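Local structure of putative uncharacterized protein (Trichoplax adhaerens, 5OI9) at residues G34-T44 / D82-D90; S135-Y143 / S167-Y175. The protein probably acts in centriole assembly, as STIL does, through an N-terminal domain, the part in this chain, that may bind CEP85. All blocks are in the same frame, centred on the assembly; numbering follows the deposited sequence.

Interactions 1 and 2 belong to the same mixed sheet of the domain but use it differently. Interaction 1 runs within the sheet: strands 39-44 and 85-90 pair in parallel, with a ladder of backbone bonds and a mostly buried isoleucine row. Interaction 2 lies at the surface, where the start of helix 139-155 and the loop before it cover strand 167-175 through a ring stack and weak polar bonds. The two meet through that strand, whose side chains alternate. Leu168 and Ile170 pack against Ile41, Ile43 and Ile89 of interaction 1, with Ile43 CD1 and Ile170 CD1 3.7 Å apart, whereas Lys169 and His171 turn to interaction 2.

Interaction 1. Residues G34-T44 / D82-D90; sequences GSDCNLTIDIT and DDRVIINID
Ile41 lays its CD1 against CB of Ile87, 3.6 Å away, the two side chains running side by side on one face of a parallel strand pair, 39-44 and 85-90, in the mixed sheet of the STIL N-terminal domain. With CG1 beside the backbone N (chi1 -50°), a further turn at chi2 of -65° swings the Ile41 tip across to its neighbour. The other branch, Ile41 CG2, meets Ile89 CD1 at 3.7 Å, and Leu39 CD1 on Val85 CG1 extends this row. Strand 167-176 covers this face. On the reverse face Thr40 CB rests 3.7 Å from Ile86 CG1, while Asp42 sends OD1 to a salt bridge with Arg345. Between the faces runs the parallel backbone ladder: Ile87 and Ile89 each use N and O to grip strand 39-44, the Ile89 N to Asp42 O rung measuring 2.7 Å. The first rung, Thr40 N to Val85 O, is long and weak. Ahead of the strands, a type I' turn over Ser35-Asn38 presents Asp36 to Arg84, whose chain bends at chi3. Arg84 NH2 reaches Asp36 OD2 at 2.9 Å in the guanidinium plane, but the carboxylate is turned 82° from it, a salt bridge with a weak hydrogen bond. At the far end one water joins Thr44 OG1 (2.6 Å) to Asp90 O (3.0 Å).

Interaction 2. Residues S135-Y143 / S167-Y175; sequences SPFSISEYY and SLKIHATYY
Ser135 meets strand 167-175 first, its carbonyl O lying at the edge of the His171 ring, 3.4 Å from ND1, in a weak hydrogen bond. This begins the packing of a beta-alpha-beta crossover: the chain leaves strand 118-126, passes through helix 139-155 on one face of the sheet, and returns as strand 167-176, parallel to 118-126 and next to it. Ser135 is poorly ordered and follows an unmodelled gap, so the position of this bond is less certain.

Phe137 supplies the main apolar contact. Its ring and that of His171 form an offset stack, centroids 3.8 Å apart and planes only 6° from parallel, the two side chains arriving from opposite directions. His171 CE1 sits over the centre of the phenyl face, and Phe137 CZ in turn lies over the centre of the imidazole. The same CZ approaches Lys169 CB at 4.0 Å, while Thr186 on strand 180-192 also touches the phenylalanine.

Ser138 then takes the N-cap position, and one turn on Glu141 points back at the strand. Its CG is anti to the backbone N (chi1 -168°) and the chain stays extended, carrying the carboxylate to the imidazole edge, turned 31° from the ring plane. His171 NE2 gives OE2 a bond of 2.8 Å, short but badly bent and therefore weak. The neighbouring carboxylate would tend to favour a protonated imidazole, though both of its bonds are weak. The next residue, Tyr142, meets the ring of Tyr324 on strand 322-334. Lys169, bent at chi3 and chi4, brings CE to 3.4 Å from Glu141 OE2, while its NZ stays 4.6 Å from that oxygen.

Interaction 1. Residues G34-T44 / D82-D90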
loop_
_atom_site.group_PDB
_atom_site.type_symbol
_atom_site.label_atom_id
_atom_site.label_comp_id
_atom_site.label_asym_id
_atom_site.label_seq_id
_atom_site.Cartn_x
_atom_site.Cartn_y
_atom_site.Cartn_z
ATOM N N GLY A 34 4.451 -6.181 -10.671
ATOM C CA GLY A 34 5.881 -6.251 -10.918
ATOM C C GLY A 34 6.610 -7.287 -10.086
ATOM O O GLY A 34 7.667 -7.774 -10.504
ATOM N N SER A 35 6.074 -7.638 -8.918
ATOM C CA SER A 35 6.714 -8.602 -8.032
ATOM C C SER A 35 6.172 -10.016 -8.209
ATOM O O SER A 35 6.282 -10.828 -7.286
ATOM C CB SER A 35 6.562 -8.168 -6.574
ATOM O OG SER A 35 5.252 -8.430 -6.096
ATOM N N ASP A 36 5.589 -10.325 -9.369
ATOM C CA ASP A 36 5.053 -11.658 -9.655
ATOM C C ASP A 36 4.006 -12.083 -8.626
ATOM O O ASP A 36 3.921 -13.260 -8.269
ATOM C CB ASP A 36 6.172 -12.705 -9.732
ATOM C CG ASP A 36 7.398 -12.202 -10.474
ATOM O OD1 ASP A 36 7.297 -11.929 -11.689
ATOM O OD2 ASP A 36 8.464 -12.072 -9.834
ATOM N N CYS A 37 3.214 -11.120 -8.146
ATOM C CA CYS A 37 2.195 -11.305 -7.111
ATOM C C CYS A 37 2.794 -11.639 -5.747
ATOM O O CYS A 37 2.083 -12.130 -4.861
ATOM C CB CYS A 37 1.170 -12.381 -7.502
ATOM S SG CYS A 37 0.566 -12.276 -9.208
ATOM N N ASN A 38 4.082 -11.362 -5.547
ATOM C CA ASN A 38 4.799 -11.716 -4.328
ATOM C C ASN A 38 4.990 -10.479 -3.455
ATOM O O ASN A 38 5.455 -9.439 -3.933
ATOM C CB ASN A 38 6.152 -12.349 -4.679
ATOM C CG ASN A 38 6.950 -12.799 -3.459
ATOM O OD1 ASN A 38 7.117 -12.056 -2.490
ATOM N ND2 ASN A 38 7.474 -14.018 -3.521
ATOM N N LEU A 39 4.639 -10.600 -2.175
ATOM C CA LEU A 39 4.905 -9.572 -1.175
ATOM C C LEU A 39 5.920 -10.119 -0.178
ATOM O O LEU A 39 5.690 -11.167 0.436
ATOM C CB LEU A 39 3.618 -9.148 -0.464
ATOM C CG LEU A 39 3.768 -8.093 0.635
ATOM C CD1 LEU A 39 4.296 -6.788 0.058
ATOM C CD2 LEU A 39 2.451 -7.866 1.369
ATOM N N THR A 40 7.039 -9.417 -0.024
ATOM C CA THR A 40 8.127 -9.842 0.847
ATOM C C THR A 40 8.098 -9.034 2.138
ATOM O O THR A 40 7.966 -7.806 2.104
ATOM C CB THR A 40 9.478 -9.670 0.147
ATOM O OG1 THR A 40 9.580 -10.604 -0.935
ATOM C CG2 THR A 40 10.635 -9.892 1.116
ATOM N N ILE A 41 8.223 -9.724 3.270
ATOM C CA ILE A 41 8.265 -9.101 4.589
ATOM C C ILE A 41 9.585 -9.482 5.247
ATOM O O ILE A 41 9.887 -10.674 5.391
ATOM C CB ILE A 41 7.080 -9.543 5.464
ATOM C CG1 ILE A 41 5.755 -9.397 4.710
ATOM C CG2 ILE A 41 7.050 -8.759 6.771
ATOM C CD1 ILE A 41 5.388 -7.974 4.360
ATOM N N ASP A 42 10.367 -8.482 5.648
ATOM C CA ASP A 42 11.593 -8.690 6.414
ATOM C C ASP A 42 11.402 -8.107 7.809
ATOM O O ASP A 42 11.086 -6.921 7.948
ATOM C CB ASP A 42 12.798 -8.046 5.727
ATOM C CG ASP A 42 13.156 -8.719 4.417
ATOM O OD1 ASP A 42 12.872 -9.925 4.266
ATOM O OD2 ASP A 42 13.725 -8.042 3.537
ATOM N N ILE A 43 11.598 -8.937 8.833
ATOM C CA ILE A 43 11.380 -8.558 10.226
ATOM C C ILE A 43 12.678 -8.788 10.987
ATOM O O ILE A 43 13.191 -9.912 11.016
ATOM C CB ILE A 43 10.237 -9.365 10.864
ATOM C CG1 ILE A 43 8.999 -9.359 9.967
ATOM C CG2 ILE A 43 9.902 -8.818 12.247
ATOM C CD1 ILE A 43 7.842 -10.148 10.540
ATOM N N THR A 44 13.198 -7.737 11.615
ATOM C CA THR A 44 14.455 -7.870 12.338
ATOM C C THR A 44 14.248 -8.610 13.653
ATOM O O THR A 44 13.201 -8.501 14.300
ATOM C CB THR A 44 15.079 -6.501 12.617
ATOM O OG1 THR A 44 14.281 -5.795 13.579
ATOM C CG2 THR A 44 15.172 -5.687 11.337
ATOM N N ASP A 82 12.309 -4.446 -10.454
ATOM C CA ASP A 82 11.139 -4.591 -11.321
ATOM C C ASP A 82 9.848 -4.435 -10.520
ATOM O O ASP A 82 8.948 -5.277 -10.562
ATOM C CB ASP A 82 11.160 -5.921 -12.083
ATOM C CG ASP A 82 10.071 -5.999 -13.154
ATOM O OD1 ASP A 82 10.137 -5.226 -14.133
ATOM O OD2 ASP A 82 9.148 -6.828 -13.012
ATOM N N ASP A 83 9.778 -3.339 -9.770
ATOM C CA ASP A 83 8.591 -2.975 -8.995
ATOM C C ASP A 83 8.221 -4.066 -7.988
ATOM O O ASP A 83 7.047 -4.389 -7.804
ATOM C CB ASP A 83 7.414 -2.646 -9.920
ATOM C CG ASP A 83 7.721 -1.490 -10.871
ATOM O OD1 ASP A 83 8.339 -0.497 -10.428
ATOM O OD2 ASP A 83 7.347 -1.571 -12.060
ATOM N N ARG A 84 9.233 -4.635 -7.329
ATOM C CA ARG A 84 9.033 -5.666 -6.317
ATOM C C ARG A 84 8.911 -5.015 -4.944
ATOM O O ARG A 84 9.837 -4.337 -4.486
ATOM C CB ARG A 84 10.179 -6.678 -6.338
ATOM C CG ARG A 84 10.257 -7.554 -5.101
ATOM C CD ARG A 84 11.059 -8.816 -5.362
ATOM N NE ARG A 84 10.413 -9.673 -6.352
ATOM C CZ ARG A 84 10.653 -10.974 -6.483
ATOM N NH1 ARG A 84 11.520 -11.574 -5.679
ATOM N NH2 ARG A 84 10.017 -11.677 -7.412
ATOM N N VAL A 85 7.774 -5.229 -4.289
ATOM C CA VAL A 85 7.442 -4.538 -3.049
ATOM C C VAL A 85 7.952 -5.345 -1.864
ATOM O O VAL A 85 7.694 -6.550 -1.762
ATOM C CB VAL A 85 5.926 -4.306 -2.941
ATOM C CG1 VAL A 85 5.602 -3.539 -1.672
ATOM C CG2 VAL A 85 5.416 -3.565 -4.163
ATOM N N ILE A 86 8.671 -4.675 -0.965
ATOM C CA ILE A 86 9.196 -5.275 0.255
ATOM C C ILE A 86 8.852 -4.364 1.425
ATOM O O ILE A 86 9.048 -3.145 1.345
ATOM C CB ILE A 86 10.720 -5.491 0.178
ATOM C CG1 ILE A 86 11.071 -6.462 -0.952
ATOM C CG2 ILE A 86 11.258 -5.999 1.511
ATOM C CD1 ILE A 86 12.550 -6.757 -1.066
ATOM N N ILE A 87 8.341 -4.949 2.503
ATOM C CA ILE A 87 8.086 -4.229 3.747
ATOM C C ILE A 87 9.212 -4.564 4.717
ATOM O O ILE A 87 9.426 -5.735 5.048
ATOM C CB ILE A 87 6.717 -4.592 4.344
ATOM C CG1 ILE A 87 5.608 -4.416 3.303
ATOM C CG2 ILE A 87 6.432 -3.749 5.580
ATOM C CD1 ILE A 87 5.522 -3.020 2.737
ATOM N N ASN A 88 9.935 -3.541 5.167
ATOM C CA ASN A 88 11.062 -3.712 6.084
ATOM C C ASN A 88 10.598 -3.313 7.481
ATOM O O ASN A 88 10.472 -2.126 7.786
ATOM C CB ASN A 88 12.258 -2.880 5.634
ATOM C CG ASN A 88 13.520 -3.191 6.422
ATOM O OD1 ASN A 88 13.742 -4.328 6.838
ATOM N ND2 ASN A 88 14.351 -2.179 6.634
ATOM N N ILE A 89 10.355 -4.307 8.330
ATOM C CA ILE A 89 9.848 -4.094 9.682
ATOM C C ILE A 89 11.022 -4.147 10.650
ATOM O O ILE A 89 11.689 -5.183 10.771
ATOM C CB ILE A 89 8.784 -5.140 10.051
ATOM C CG1 ILE A 89 7.644 -5.127 9.030
ATOM C CG2 ILE A 89 8.257 -4.896 11.456
ATOM C CD1 ILE A 89 6.542 -6.122 9.332
ATOM N N ASP A 90 11.273 -3.037 11.356
ATOM C CA ASP A 90 12.435 -2.963 12.234
ATOM C C ASP A 90 12.194 -2.164 13.512
ATOM O O ASP A 90 13.162 -1.847 14.213
ATOM C CB ASP A 90 13.630 -2.362 11.483
ATOM C CG ASP A 90 13.404 -0.914 11.085
ATOM O OD1 ASP A 90 12.230 -0.511 10.938
ATOM O OD2 ASP A 90 14.398 -0.179 10.917
HETATM O O HOH W 1 4.385 -4.513 -8.196
HETATM O O HOH W 2 8.268 -9.448 -2.895
HETATM O O HOH W 3 15.564 -3.626 14.310
#

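Interaction 2. Residues S135-Y143 / S167-Y175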
loop_
_atom_site.group_PDB
_atom_site.type_symbol
_atom_site.label_atom_id
_atom_site.label_comp_id
_atom_site.label_asym_id
_atom_site.label_seq_id
_atom_site.Cartn_x
_atom_site.Cartn_y
_atom_site.Cartn_z
ATOM N N SER A 135 -4.215 -17.647 17.288
ATOM C CA SER A 135 -3.027 -17.979 16.509
ATOM C C SER A 135 -3.236 -17.840 14.993
ATOM O O SER A 135 -2.440 -17.166 14.336
ATOM C CB SER A 135 -2.535 -19.393 16.846
ATOM O OG SER A 135 -2.268 -19.527 18.235
ATOM N N PRO A 136 -4.277 -18.458 14.426
ATOM C CA PRO A 136 -4.442 -18.430 12.972
ATOM C C PRO A 136 -5.361 -17.304 12.506
ATOM O O PRO A 136 -6.203 -16.789 13.246
ATOM C CB PRO A 136 -5.071 -19.800 12.667
ATOM C CG PRO A 136 -5.529 -20.368 14.010
ATOM C CD PRO A 136 -5.343 -19.275 15.031
ATOM N N PHE A 137 -5.175 -16.926 11.244
ATOM C CA PHE A 137 -5.995 -15.911 10.597
ATOM C C PHE A 137 -7.216 -16.560 9.959
ATOM O O PHE A 137 -7.094 -17.551 9.230
ATOM C CB PHE A 137 -5.188 -15.161 9.535
ATOM C CG PHE A 137 -4.298 -14.090 10.091
ATOM C CD1 PHE A 137 -4.789 -12.813 10.297
ATOM C CD2 PHE A 137 -2.969 -14.348 10.386
ATOM C CE1 PHE A 137 -3.983 -11.819 10.797
ATOM C CE2 PHE A 137 -2.150 -13.349 10.891
ATOM C CZ PHE A 137 -2.662 -12.082 11.098
ATOM N N SER A 138 -8.385 -15.988 10.226
ATOM C CA SER A 138 -9.644 -16.435 9.650
ATOM C C SER A 138 -10.133 -15.406 8.637
ATOM O O SER A 138 -9.665 -14.267 8.600
ATOM C CB SER A 138 -10.702 -16.654 10.735
ATOM O OG SER A 138 -11.048 -15.423 11.345
ATOM N N ILE A 139 -11.092 -15.822 7.807
ATOM C CA ILE A 139 -11.581 -14.930 6.761
ATOM C C ILE A 139 -12.352 -13.759 7.362
ATOM O O ILE A 139 -12.391 -12.667 6.778
ATOM C CB ILE A 139 -12.422 -15.721 5.739
ATOM C CG1 ILE A 139 -12.814 -14.829 4.560
ATOM C CG2 ILE A 139 -13.648 -16.327 6.398
ATOM C CD1 ILE A 139 -11.628 -14.253 3.814
ATOM N N SER A 140 -12.952 -13.947 8.541
ATOM C CA SER A 140 -13.623 -12.834 9.209
ATOM C C SER A 140 -12.627 -11.747 9.594
ATOM O O SER A 140 -12.932 -10.552 9.499
ATOM C CB SER A 140 -14.374 -13.329 10.444
ATOM O OG SER A 140 -13.475 -13.763 11.450
ATOM N N GLU A 141 -11.430 -12.142 10.029
ATOM C CA GLU A 141 -10.403 -11.162 10.363
ATOM C C GLU A 141 -9.901 -10.446 9.113
ATOM O O GLU A 141 -9.700 -9.226 9.129
ATOM C CB GLU A 141 -9.253 -11.849 11.100
ATOM C CG GLU A 141 -8.253 -10.903 11.744
ATOM C CD GLU A 141 -7.224 -11.636 12.587
ATOM O OE1 GLU A 141 -7.411 -12.848 12.835
ATOM O OE2 GLU A 141 -6.227 -11.002 12.999
ATOM N N TYR A 142 -9.697 -11.188 8.021
ATOM C CA TYR A 142 -9.312 -10.557 6.762
ATOM C C TYR A 142 -10.399 -9.611 6.269
ATOM O O TYR A 142 -10.104 -8.523 5.760
ATOM C CB TYR A 142 -9.027 -11.619 5.700
ATOM C CG TYR A 142 -7.789 -12.463 5.924
ATOM C CD1 TYR A 142 -6.518 -11.902 5.875
ATOM C CD2 TYR A 142 -7.890 -13.830 6.140
ATOM C CE1 TYR A 142 -5.386 -12.673 6.056
ATOM C CE2 TYR A 142 -6.762 -14.612 6.326
ATOM C CZ TYR A 142 -5.514 -14.026 6.280
ATOM O OH TYR A 142 -4.390 -14.798 6.464
ATOM N N TYR A 143 -11.665 -10.019 6.403
ATOM C CA TYR A 143 -12.774 -9.210 5.909
ATOM C C TYR A 143 -12.851 -7.876 6.638
ATOM O O TYR A 143 -13.015 -6.822 6.013
ATOM C CB TYR A 143 -14.087 -9.984 6.056
ATOM C CG TYR A 143 -15.328 -9.160 5.791
ATOM C CD1 TYR A 143 -15.795 -8.969 4.496
ATOM C CD2 TYR A 143 -16.038 -8.580 6.836
ATOM C CE1 TYR A 143 -16.929 -8.221 4.249
ATOM C CE2 TYR A 143 -17.172 -7.828 6.599
ATOM C CZ TYR A 143 -17.613 -7.651 5.302
ATOM O OH TYR A 143 -18.742 -6.903 5.061
ATOM N N SER A 167 -3.125 -3.910 3.963
ATOM C CA SER A 167 -3.295 -3.964 5.411
ATOM C C SER A 167 -2.610 -5.223 5.918
ATOM O O SER A 167 -3.007 -6.336 5.559
ATOM C CB SER A 167 -4.775 -3.952 5.804
ATOM O OG SER A 167 -4.920 -4.043 7.208
ATOM N N LEU A 168 -1.588 -5.042 6.746
ATOM C CA LEU A 168 -0.719 -6.119 7.195
ATOM C C LEU A 168 -0.827 -6.263 8.705
ATOM O O LEU A 168 -0.805 -5.263 9.429
ATOM C CB LEU A 168 0.730 -5.837 6.781
ATOM C CG LEU A 168 1.810 -6.873 7.082
ATOM C CD1 LEU A 168 1.628 -8.108 6.211
ATOM C CD2 LEU A 168 3.187 -6.261 6.873
ATOM N N LYS A 169 -0.948 -7.505 9.176
ATOM C CA LYS A 169 -1.052 -7.801 10.599
ATOM C C LYS A 169 -0.132 -8.967 10.930
ATOM O O LYS A 169 0.206 -9.777 10.063
ATOM C CB LYS A 169 -2.495 -8.134 11.008
ATOM C CG LYS A 169 -3.505 -7.048 10.678
ATOM C CD LYS A 169 -4.930 -7.537 10.880
ATOM C CE LYS A 169 -5.236 -7.769 12.350
ATOM N NZ LYS A 169 -5.231 -6.496 13.121
ATOM N N ILE A 170 0.271 -9.049 12.197
ATOM C CA ILE A 170 1.154 -10.113 12.666
ATOM C C ILE A 170 0.605 -10.684 13.966
ATOM O O ILE A 170 0.241 -9.934 14.877
ATOM C CB ILE A 170 2.601 -9.618 12.863
ATOM C CG1 ILE A 170 3.215 -9.228 11.519
ATOM C CG2 ILE A 170 3.450 -10.696 13.524
ATOM C CD1 ILE A 170 4.640 -8.748 11.618
ATOM N N HIS A 171 0.537 -12.012 14.042
ATOM C CA HIS A 171 0.263 -12.740 15.276
ATOM C C HIS A 171 1.539 -13.446 15.713
ATOM O O HIS A 171 2.161 -14.160 14.917
ATOM C CB HIS A 171 -0.857 -13.768 15.088
ATOM C CG HIS A 171 -2.180 -13.173 14.721
ATOM N ND1 HIS A 171 -3.179 -13.904 14.115
ATOM C CD2 HIS A 171 -2.673 -11.923 14.880
ATOM C CE1 HIS A 171 -4.229 -13.129 13.913
ATOM N NE2 HIS A 171 -3.949 -11.921 14.368
ATOM N N ALA A 172 1.928 -13.252 16.971
ATOM C CA ALA A 172 3.145 -13.853 17.504
ATOM C C ALA A 172 2.808 -14.643 18.758
ATOM O O ALA A 172 2.270 -14.090 19.719
ATOM C CB ALA A 172 4.202 -12.786 17.806
ATOM N N THR A 173 3.118 -15.931 18.752
ATOM C CA THR A 173 3.004 -16.765 19.942
ATOM C C THR A 173 4.411 -17.067 20.437
ATOM O O THR A 173 5.244 -17.572 19.675
ATOM C CB THR A 173 2.236 -18.049 19.642
ATOM O OG1 THR A 173 0.945 -17.716 19.117
ATOM C CG2 THR A 173 2.057 -18.863 20.906
ATOM N N TYR A 174 4.686 -16.738 21.696
ATOM C CA TYR A 174 6.029 -16.864 22.239
ATOM C C TYR A 174 6.035 -17.748 23.480
ATOM O O TYR A 174 5.002 -17.981 24.116
ATOM C CB TYR A 174 6.636 -15.493 22.577
ATOM C CG TYR A 174 5.987 -14.782 23.746
ATOM C CD1 TYR A 174 4.785 -14.108 23.590
ATOM C CD2 TYR A 174 6.586 -14.770 25.001
ATOM C CE1 TYR A 174 4.191 -13.451 24.648
ATOM C CE2 TYR A 174 5.998 -14.116 26.067
ATOM C CZ TYR A 174 4.801 -13.458 25.885
ATOM O OH TYR A 174 4.210 -12.804 26.942
ATOM N N TYR A 175 7.227 -18.236 23.811
ATOM C CA TYR A 175 7.433 -19.053 24.996
ATOM C C TYR A 175 8.843 -18.809 25.510
ATOM O O TYR A 175 9.783 -18.668 24.723
ATOM C CB TYR A 175 7.224 -20.541 24.697
ATOM C CG TYR A 175 7.177 -21.410 25.933
ATOM C CD1 TYR A 175 6.016 -21.513 26.689
ATOM C CD2 TYR A 175 8.291 -22.133 26.343
ATOM C CE1 TYR A 175 5.964 -22.306 27.820
ATOM C CE2 TYR A 175 8.248 -22.932 27.475
ATOM C CZ TYR A 175 7.082 -23.012 28.207
ATOM O OH TYR A 175 7.031 -23.804 29.332
#